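Local structure of allantoicase (Saccharomyces cerevisiae, 1O59) at residues G44-F49 / S56-I61; S50-A55 / D81-R86; D113-N118 / G186-R191. The protein catalyses the hydrolysis of allantoate to (S)-ureidoglycolate and urea, a step of allantoin degradation that lets yeast use purines as secondary nitrogen sources. All coordinates share one frame; numbering follows the deposited sequence.

Contact 1 (G44-F49 / S56-I61); sequences GQVVSF and SAENLI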
# COMPACT_ATOMS: atom_id res chain seq x y z
N GLY A 44 1.77 -9.16 1.46
CA GLY A 44 1.50 -9.40 2.87
C GLY A 44 0.83 -10.75 3.10
O GLY A 44 -0.02 -11.16 2.29
N GLN A 45 1.20 -11.43 4.18
CA GLN A 45 0.74 -12.78 4.45
C GLN A 45 0.39 -12.99 5.90
O GLN A 45 1.19 -12.67 6.79
CB GLN A 45 1.83 -13.79 4.14
CG GLN A 45 1.72 -14.45 2.79
CD GLN A 45 3.11 -14.85 2.26
OE1 GLN A 45 3.99 -15.28 3.04
NE2 GLN A 45 3.31 -14.67 0.94
N VAL A 46 -0.76 -13.61 6.13
CA VAL A 46 -1.11 -14.06 7.46
C VAL A 46 -0.35 -15.34 7.77
O VAL A 46 -0.53 -16.36 7.11
CB VAL A 46 -2.63 -14.24 7.64
CG1 VAL A 46 -2.92 -14.75 9.03
CG2 VAL A 46 -3.35 -12.90 7.41
N VAL A 47 0.48 -15.27 8.80
CA VAL A 47 1.31 -16.36 9.27
C VAL A 47 0.54 -17.21 10.24
O VAL A 47 0.59 -18.44 10.17
CB VAL A 47 2.54 -15.83 10.03
CG1 VAL A 47 3.40 -17.00 10.61
CG2 VAL A 47 3.37 -14.90 9.16
N SER A 48 -0.13 -16.55 11.18
CA SER A 48 -0.84 -17.27 12.21
C SER A 48 -1.89 -16.44 12.89
O SER A 48 -1.98 -15.26 12.67
CB SER A 48 0.14 -17.76 13.27
OG SER A 48 -0.47 -18.80 14.05
N PHE A 49 -2.69 -17.09 13.74
CA PHE A 49 -3.75 -16.39 14.45
C PHE A 49 -4.15 -17.27 15.61
O PHE A 49 -3.89 -18.48 15.62
CB PHE A 49 -4.94 -16.08 13.50
CG PHE A 49 -5.34 -17.28 12.67
CD1 PHE A 49 -6.23 -18.23 13.17
CD2 PHE A 49 -4.78 -17.49 11.41
CE1 PHE A 49 -6.56 -19.36 12.44
CE2 PHE A 49 -5.12 -18.62 10.66
CZ PHE A 49 -6.00 -19.56 11.18
N SER A 56 -12.41 -15.18 8.50
CA SER A 56 -10.96 -15.39 8.40
C SER A 56 -10.18 -14.17 8.64
O SER A 56 -10.50 -13.13 8.09
CB SER A 56 -10.53 -15.83 7.00
OG SER A 56 -11.43 -16.80 6.53
N ALA A 57 -9.08 -14.36 9.34
CA ALA A 57 -8.03 -13.37 9.53
C ALA A 57 -7.50 -12.82 8.22
O ALA A 57 -7.15 -11.67 8.11
CB ALA A 57 -6.89 -14.00 10.32
N GLU A 58 -7.48 -13.65 7.20
CA GLU A 58 -6.96 -13.27 5.88
C GLU A 58 -7.70 -12.09 5.26
O GLU A 58 -7.13 -11.39 4.40
CB GLU A 58 -7.06 -14.45 4.92
CG GLU A 58 -5.82 -14.63 4.10
CD GLU A 58 -5.99 -15.69 3.03
OE1 GLU A 58 -6.57 -16.80 3.37
OE2 GLU A 58 -5.54 -15.42 1.87
N ASN A 59 -8.96 -11.90 5.66
CA ASN A 59 -9.74 -10.77 5.16
C ASN A 59 -9.15 -9.42 5.52
O ASN A 59 -9.31 -8.47 4.76
CB ASN A 59 -11.20 -10.84 5.63
CG ASN A 59 -11.97 -12.01 5.02
OD1 ASN A 59 -12.66 -12.74 5.73
ND2 ASN A 59 -11.84 -12.19 3.72
N LEU A 60 -8.44 -9.35 6.64
CA LEU A 60 -7.92 -8.07 7.17
C LEU A 60 -7.05 -7.31 6.21
O LEU A 60 -7.03 -6.08 6.26
CB LEU A 60 -7.08 -8.31 8.41
CG LEU A 60 -7.78 -8.89 9.63
CD1 LEU A 60 -6.77 -9.31 10.67
CD2 LEU A 60 -8.72 -7.88 10.23
N ILE A 61 -6.30 -8.03 5.36
CA ILE A 61 -5.29 -7.39 4.48
C ILE A 61 -5.67 -7.33 3.01
O ILE A 61 -4.84 -6.90 2.16
CB ILE A 61 -3.91 -8.05 4.60
CG1 ILE A 61 -3.96 -9.54 4.30
CG2 ILE A 61 -3.33 -7.85 5.99
CD1 ILE A 61 -2.55 -10.16 4.20

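Contact 2 (S50-A55 / D81-R86); sequences SDEWFA and DGWETR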
# COMPACT_ATOMS: atom_id res chain seq x y z
N SER A 50 -4.76 -16.62 16.60
CA SER A 50 -5.28 -17.30 17.78
C SER A 50 -6.56 -18.06 17.46
O SER A 50 -6.82 -19.12 18.01
CB SER A 50 -5.61 -16.25 18.87
OG SER A 50 -6.51 -15.26 18.40
N ASP A 51 -7.38 -17.47 16.61
CA ASP A 51 -8.73 -17.93 16.37
C ASP A 51 -9.26 -17.15 15.18
O ASP A 51 -8.77 -16.09 14.89
CB ASP A 51 -9.63 -17.64 17.56
CG ASP A 51 -10.99 -18.30 17.42
OD1 ASP A 51 -11.06 -19.54 17.53
OD2 ASP A 51 -12.03 -17.67 17.17
N GLU A 52 -10.30 -17.68 14.54
CA GLU A 52 -10.81 -17.28 13.24
C GLU A 52 -12.27 -17.78 13.13
O GLU A 52 -12.78 -17.95 12.03
CB GLU A 52 -10.00 -18.07 12.18
CG GLU A 52 -9.37 -17.25 11.12
CD GLU A 52 -8.87 -18.05 9.92
OE1 GLU A 52 -9.17 -19.25 9.74
OE2 GLU A 52 -8.19 -17.42 9.11
N TRP A 53 -12.91 -18.09 14.25
CA TRP A 53 -14.08 -18.93 14.22
C TRP A 53 -15.15 -18.45 13.23
O TRP A 53 -15.68 -19.26 12.45
CB TRP A 53 -14.69 -19.12 15.63
CG TRP A 53 -15.93 -19.92 15.54
CD1 TRP A 53 -17.20 -19.44 15.34
CD2 TRP A 53 -16.04 -21.34 15.54
NE1 TRP A 53 -18.09 -20.48 15.23
CE2 TRP A 53 -17.40 -21.66 15.35
CE3 TRP A 53 -15.12 -22.39 15.70
CZ2 TRP A 53 -17.88 -22.98 15.30
CZ3 TRP A 53 -15.61 -23.73 15.67
CH2 TRP A 53 -16.97 -24.00 15.46
N PHE A 54 -15.49 -17.17 13.25
CA PHE A 54 -16.61 -16.66 12.46
C PHE A 54 -16.22 -16.12 11.09
O PHE A 54 -17.08 -16.02 10.21
CB PHE A 54 -17.39 -15.61 13.24
CG PHE A 54 -18.21 -16.18 14.36
CD1 PHE A 54 -19.32 -16.96 14.09
CD2 PHE A 54 -17.87 -15.93 15.69
CE1 PHE A 54 -20.10 -17.49 15.13
CE2 PHE A 54 -18.62 -16.47 16.73
CZ PHE A 54 -19.74 -17.26 16.46
N ALA A 55 -14.96 -15.76 10.91
CA ALA A 55 -14.54 -15.08 9.70
C ALA A 55 -13.03 -15.01 9.68
O ALA A 55 -12.44 -14.79 10.73
CB ALA A 55 -15.14 -13.70 9.64
N ASP A 81 -17.07 -10.00 6.06
CA ASP A 81 -15.90 -9.59 5.32
C ASP A 81 -14.92 -9.03 6.32
O ASP A 81 -14.82 -7.81 6.53
CB ASP A 81 -16.28 -8.57 4.27
CG ASP A 81 -15.17 -8.29 3.29
OD1 ASP A 81 -14.00 -8.72 3.52
OD2 ASP A 81 -15.39 -7.64 2.25
N GLY A 82 -14.22 -9.95 6.96
CA GLY A 82 -13.42 -9.61 8.12
C GLY A 82 -12.90 -10.75 8.92
O GLY A 82 -13.12 -11.93 8.61
N TRP A 83 -12.19 -10.40 9.97
CA TRP A 83 -11.72 -11.35 10.95
C TRP A 83 -12.65 -11.29 12.15
O TRP A 83 -12.87 -10.20 12.69
CB TRP A 83 -10.31 -10.97 11.39
CG TRP A 83 -9.73 -11.83 12.46
CD1 TRP A 83 -9.83 -13.17 12.56
CD2 TRP A 83 -8.95 -11.40 13.56
NE1 TRP A 83 -9.15 -13.62 13.66
CE2 TRP A 83 -8.59 -12.55 14.30
CE3 TRP A 83 -8.50 -10.14 14.01
CZ2 TRP A 83 -7.79 -12.49 15.47
CZ3 TRP A 83 -7.69 -10.08 15.18
CH2 TRP A 83 -7.36 -11.25 15.90
N GLU A 84 -13.23 -12.42 12.53
CA GLU A 84 -14.03 -12.45 13.72
C GLU A 84 -13.84 -13.74 14.50
O GLU A 84 -13.89 -14.85 13.93
CB GLU A 84 -15.53 -12.23 13.41
CG GLU A 84 -16.37 -12.13 14.67
CD GLU A 84 -17.86 -12.19 14.43
OE1 GLU A 84 -18.27 -12.26 13.24
OE2 GLU A 84 -18.62 -12.14 15.43
N THR A 85 -13.64 -13.59 15.81
CA THR A 85 -13.29 -14.72 16.68
C THR A 85 -14.44 -15.14 17.54
O THR A 85 -15.43 -14.45 17.65
CB THR A 85 -12.10 -14.36 17.58
OG1 THR A 85 -12.37 -13.18 18.37
CG2 THR A 85 -10.85 -14.05 16.69
N ARG A 86 -14.31 -16.32 18.12
CA ARG A 86 -15.34 -16.84 19.01
C ARG A 86 -15.47 -15.94 20.24
O ARG A 86 -14.58 -15.15 20.56
CB ARG A 86 -15.02 -18.27 19.43
CG ARG A 86 -13.61 -18.48 19.99
CD ARG A 86 -13.38 -18.16 21.46
NE ARG A 86 -11.95 -18.04 21.66
CZ ARG A 86 -11.22 -17.01 21.28
NH1 ARG A 86 -11.78 -15.93 20.74
NH2 ARG A 86 -9.92 -17.06 21.44

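Contact 3 (D113-N118 / G186-R191); sequences DTAFFN and GIARFR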
# COMPACT_ATOMS: atom_id res chain seq x y z
N ASP A 113 -10.35 -0.81 10.53
CA ASP A 113 -11.75 -0.70 10.11
C ASP A 113 -12.62 -1.82 10.73
O ASP A 113 -12.46 -3.01 10.41
CB ASP A 113 -11.82 -0.74 8.57
CG ASP A 113 -13.20 -0.30 7.99
OD1 ASP A 113 -14.18 0.00 8.77
OD2 ASP A 113 -13.37 -0.24 6.75
N THR A 114 -13.53 -1.44 11.60
CA THR A 114 -14.48 -2.38 12.20
C THR A 114 -15.80 -2.45 11.42
O THR A 114 -16.81 -2.84 11.97
CB THR A 114 -14.79 -1.98 13.68
OG1 THR A 114 -15.22 -0.61 13.76
CG2 THR A 114 -13.54 -2.00 14.54
N ALA A 115 -15.78 -2.08 10.14
CA ALA A 115 -16.99 -2.07 9.29
C ALA A 115 -17.93 -3.25 9.46
O ALA A 115 -17.51 -4.43 9.35
CB ALA A 115 -16.60 -1.96 7.82
N PHE A 116 -19.19 -2.93 9.72
CA PHE A 116 -20.29 -3.91 9.88
C PHE A 116 -20.24 -4.74 11.17
O PHE A 116 -21.12 -5.57 11.40
CB PHE A 116 -20.42 -4.84 8.66
CG PHE A 116 -20.52 -4.11 7.35
CD1 PHE A 116 -21.61 -3.33 7.07
CD2 PHE A 116 -19.49 -4.18 6.42
CE1 PHE A 116 -21.68 -2.64 5.87
CE2 PHE A 116 -19.54 -3.50 5.23
CZ PHE A 116 -20.64 -2.74 4.94
N PHE A 117 -19.21 -4.54 12.00
CA PHE A 117 -19.21 -5.09 13.36
C PHE A 117 -19.78 -3.98 14.23
O PHE A 117 -19.08 -3.05 14.60
CB PHE A 117 -17.83 -5.54 13.78
CG PHE A 117 -17.27 -6.62 12.92
CD1 PHE A 117 -17.77 -7.92 12.99
CD2 PHE A 117 -16.27 -6.33 11.99
CE1 PHE A 117 -17.27 -8.93 12.20
CE2 PHE A 117 -15.76 -7.35 11.18
CZ PHE A 117 -16.26 -8.66 11.29
N ASN A 118 -21.09 -4.04 14.45
CA ASN A 118 -21.82 -3.00 15.15
C ASN A 118 -22.12 -3.46 16.56
O ASN A 118 -23.24 -3.68 16.91
CB ASN A 118 -23.11 -2.61 14.38
CG ASN A 118 -23.54 -1.16 14.65
OD1 ASN A 118 -22.74 -0.22 14.53
ND2 ASN A 118 -24.81 -0.96 15.01
N GLY A 186 -14.64 -8.58 16.21
CA GLY A 186 -14.47 -8.51 14.77
C GLY A 186 -13.72 -7.27 14.33
O GLY A 186 -13.85 -6.17 14.93
N ILE A 187 -12.93 -7.46 13.28
CA ILE A 187 -12.29 -6.38 12.57
C ILE A 187 -12.37 -6.69 11.07
O ILE A 187 -11.97 -7.76 10.62
CB ILE A 187 -10.82 -6.22 13.01
CG1 ILE A 187 -10.71 -5.82 14.50
CG2 ILE A 187 -10.10 -5.18 12.12
CD1 ILE A 187 -9.28 -5.92 15.05
N ALA A 188 -12.81 -5.70 10.30
CA ALA A 188 -12.94 -5.83 8.85
C ALA A 188 -11.58 -5.72 8.16
O ALA A 188 -11.16 -6.66 7.45
CB ALA A 188 -13.93 -4.78 8.32
N ARG A 189 -10.87 -4.61 8.39
CA ARG A 189 -9.59 -4.36 7.72
C ARG A 189 -8.52 -3.86 8.63
O ARG A 189 -8.80 -3.09 9.58
CB ARG A 189 -9.72 -3.35 6.58
CG ARG A 189 -10.50 -3.85 5.36
CD ARG A 189 -9.87 -5.03 4.65
NE ARG A 189 -10.66 -5.41 3.46
CZ ARG A 189 -11.73 -6.20 3.48
NH1 ARG A 189 -12.15 -6.78 4.59
NH2 ARG A 189 -12.35 -6.45 2.34
N PHE A 190 -7.28 -4.24 8.32
CA PHE A 190 -6.10 -3.70 9.02
C PHE A 190 -5.01 -3.27 8.05
O PHE A 190 -4.44 -4.11 7.35
CB PHE A 190 -5.57 -4.74 10.01
CG PHE A 190 -4.29 -4.35 10.73
CD1 PHE A 190 -4.06 -3.02 11.18
CD2 PHE A 190 -3.32 -5.32 11.02
CE1 PHE A 190 -2.89 -2.68 11.86
CE2 PHE A 190 -2.17 -4.99 11.72
CZ PHE A 190 -1.95 -3.67 12.14
N ARG A 191 -4.76 -1.97 7.98
CA ARG A 191 -3.67 -1.41 7.17
C ARG A 191 -2.55 -0.94 8.10
O ARG A 191 -2.82 -0.30 9.08
CB ARG A 191 -4.17 -0.19 6.39
CG ARG A 191 -5.50 -0.33 5.67
CD ARG A 191 -5.59 -1.54 4.78
NE ARG A 191 -6.79 -1.61 3.93
CZ ARG A 191 -7.14 -2.70 3.24
NH1 ARG A 191 -6.41 -3.81 3.35
NH2 ARG A 191 -8.22 -2.71 2.46

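Contact 1 (G44-F49 / S56-I61)
V46, on an edge strand of a five-stranded antiparallel sheet, packs against A57, E58 and I61, which belong to a short 3-10 segment (57-59) and the residues just after it. The strand carries a classic beta bulge, V47 and S48 both facing I97 of strand 94-99, and V46 and F49 on either side of the bulge point toward the 3-10 turn. The two methyls of V46 divide the work. With CG1 anti to the backbone N (chi1 178°), CG1 meets A57 CB at 4.2 Å, while CG2 lies over the backbone of the turn, 3.9 Å from E58 CA. The F49 ring approaches A57 obliquely, CD2 standing 4.2 Å from A57 CB, so this one methyl is met by both V46 and F49. A57 N is in turn held by the carboxylate of E52, and the backbone of L60 is hydrogen-bonded to that of F190. At the other end, I61 places CG1 between its backbone N and carbonyl carbon (chi1 57°) and then runs extended (chi2 171°), which carries CD1 across to G44, just before the strand. There the methyl touches V46 CG2 at 4.3 Å and ends 3.3 Å from G44 O.

Contact 2 (S50-A55 / D81-R86)
D51 and R86 meet twice: the D51 carboxylate takes the backbone N-H of R86 and stacks on its guanidinium. D51 OD2 accepts from R86 N at 2.8 Å, on the syn side but tilted out of the carboxylate plane, and from W53 N at 3.1 Å, which closes an Asx turn; the two donors reach it from opposite faces of the carboxylate plane. With CG of D51 anti to its backbone N (chi1 -171°), the carboxylate lies flat over the guanidinium of R86, their planes 18° apart. D51 OD2 and R86 NH1 are 4.0 Å apart, a long salt bridge with no N-H aimed at the oxygen. The carbonyl of D51 is used too: W83 NE1 donates to D51 O at 2.8 Å, in the plane of both the indole and the carbonyl.

Further along, a classic beta bulge sets F54 and A55 against E84. F54 N bonds to E84 O at 2.9 Å and A55 N more weakly to the same oxygen, while E84 N returns a bond to A55 O at 3.1 Å. F54 CB rests on the extended side chain of E84, 3.5 Å from OE1, and the ring edge meets T85 O in plane. W53 CD1 sits over a face of the F54 ring.

The second shell centres on D94, which forms a salt bridge with R86 NH1 and accepts from S50 OG and T85 OG1. N120 holds E84 OE2, and W83 is packed by L179, M181 and V96. R86 thus has two acidic partners, D51 stacked on it and D94 in a salt bridge with it; the two N-H donors on D51 OD2, with the nearby charge of R86, would be expected to favour the ionised form of D51.

Contact 3 (D113-N118 / G186-R191)
F117 lays its ring on the backbone of G186, while D113, just before the turn that carries F117, pairs with R189. Hydrogen bonds hold the backbones at D113, where A188 and R189 together form a classic beta bulge in an antiparallel pairing. D113 N donates almost straight to R189 O (2.9 Å, 175°). D113 O is gripped twice in return: A188 N comes nearly end-on to the carbonyl at 2.7 Å, and R189 N uses a lone pair in the carbonyl plane at 3.0 Å. The side chain of D113 turns back on its own chain, OD1 taking A115 N at 3.0 Å in an Asx turn, and F117 N bonds to T114 O to close a type II turn from T114 to F117.

Aromatic contact comes next. The turn and chi1 of -61°, with CG of F117 anti to the carbonyl carbon, bring the ring down flat on the strand. G186 CA lies 3.6 Å from the ring centroid and 4° off its normal, a CH-pi contact, and at the ring edge A188 N lies 3.5 Å from CE2 of F117.

Apolar touches are few: A115 CB and A188 CB meet at 3.9 Å, and F117 CE2 lies 4.3 Å from A188 CB.

Among its neighbours, the pairing joins the end of strand 105-113 to strand 186-196. Strand 83-84 also pairs with the latter, Y80 stacks on F117, and F190 packs on I177 and L179 of strand 176-182.

In the fold
All three contacts lie within one allantoicase repeat and on the same side of the chain's centre. Contacts 1 and 2 interlock along the sequence: the chain leaves strand 45-49, runs through 50-55 and turns into 56-61. Their centres are about 10 Å apart, and L60 CD2 packs on W83 CB at 3.7 Å. Contact 3 follows later in the chain, its centre about 11 Å from that of contact 2 and about 13 Å from that of contact 1. Strand 186-196 ties it to both, since W83 N bonds to I187 O (2.7 Å) and F190 N to L60 O (2.8 Å), while D81 OD1 forms a salt bridge with R189 NH1 at 2.9 Å.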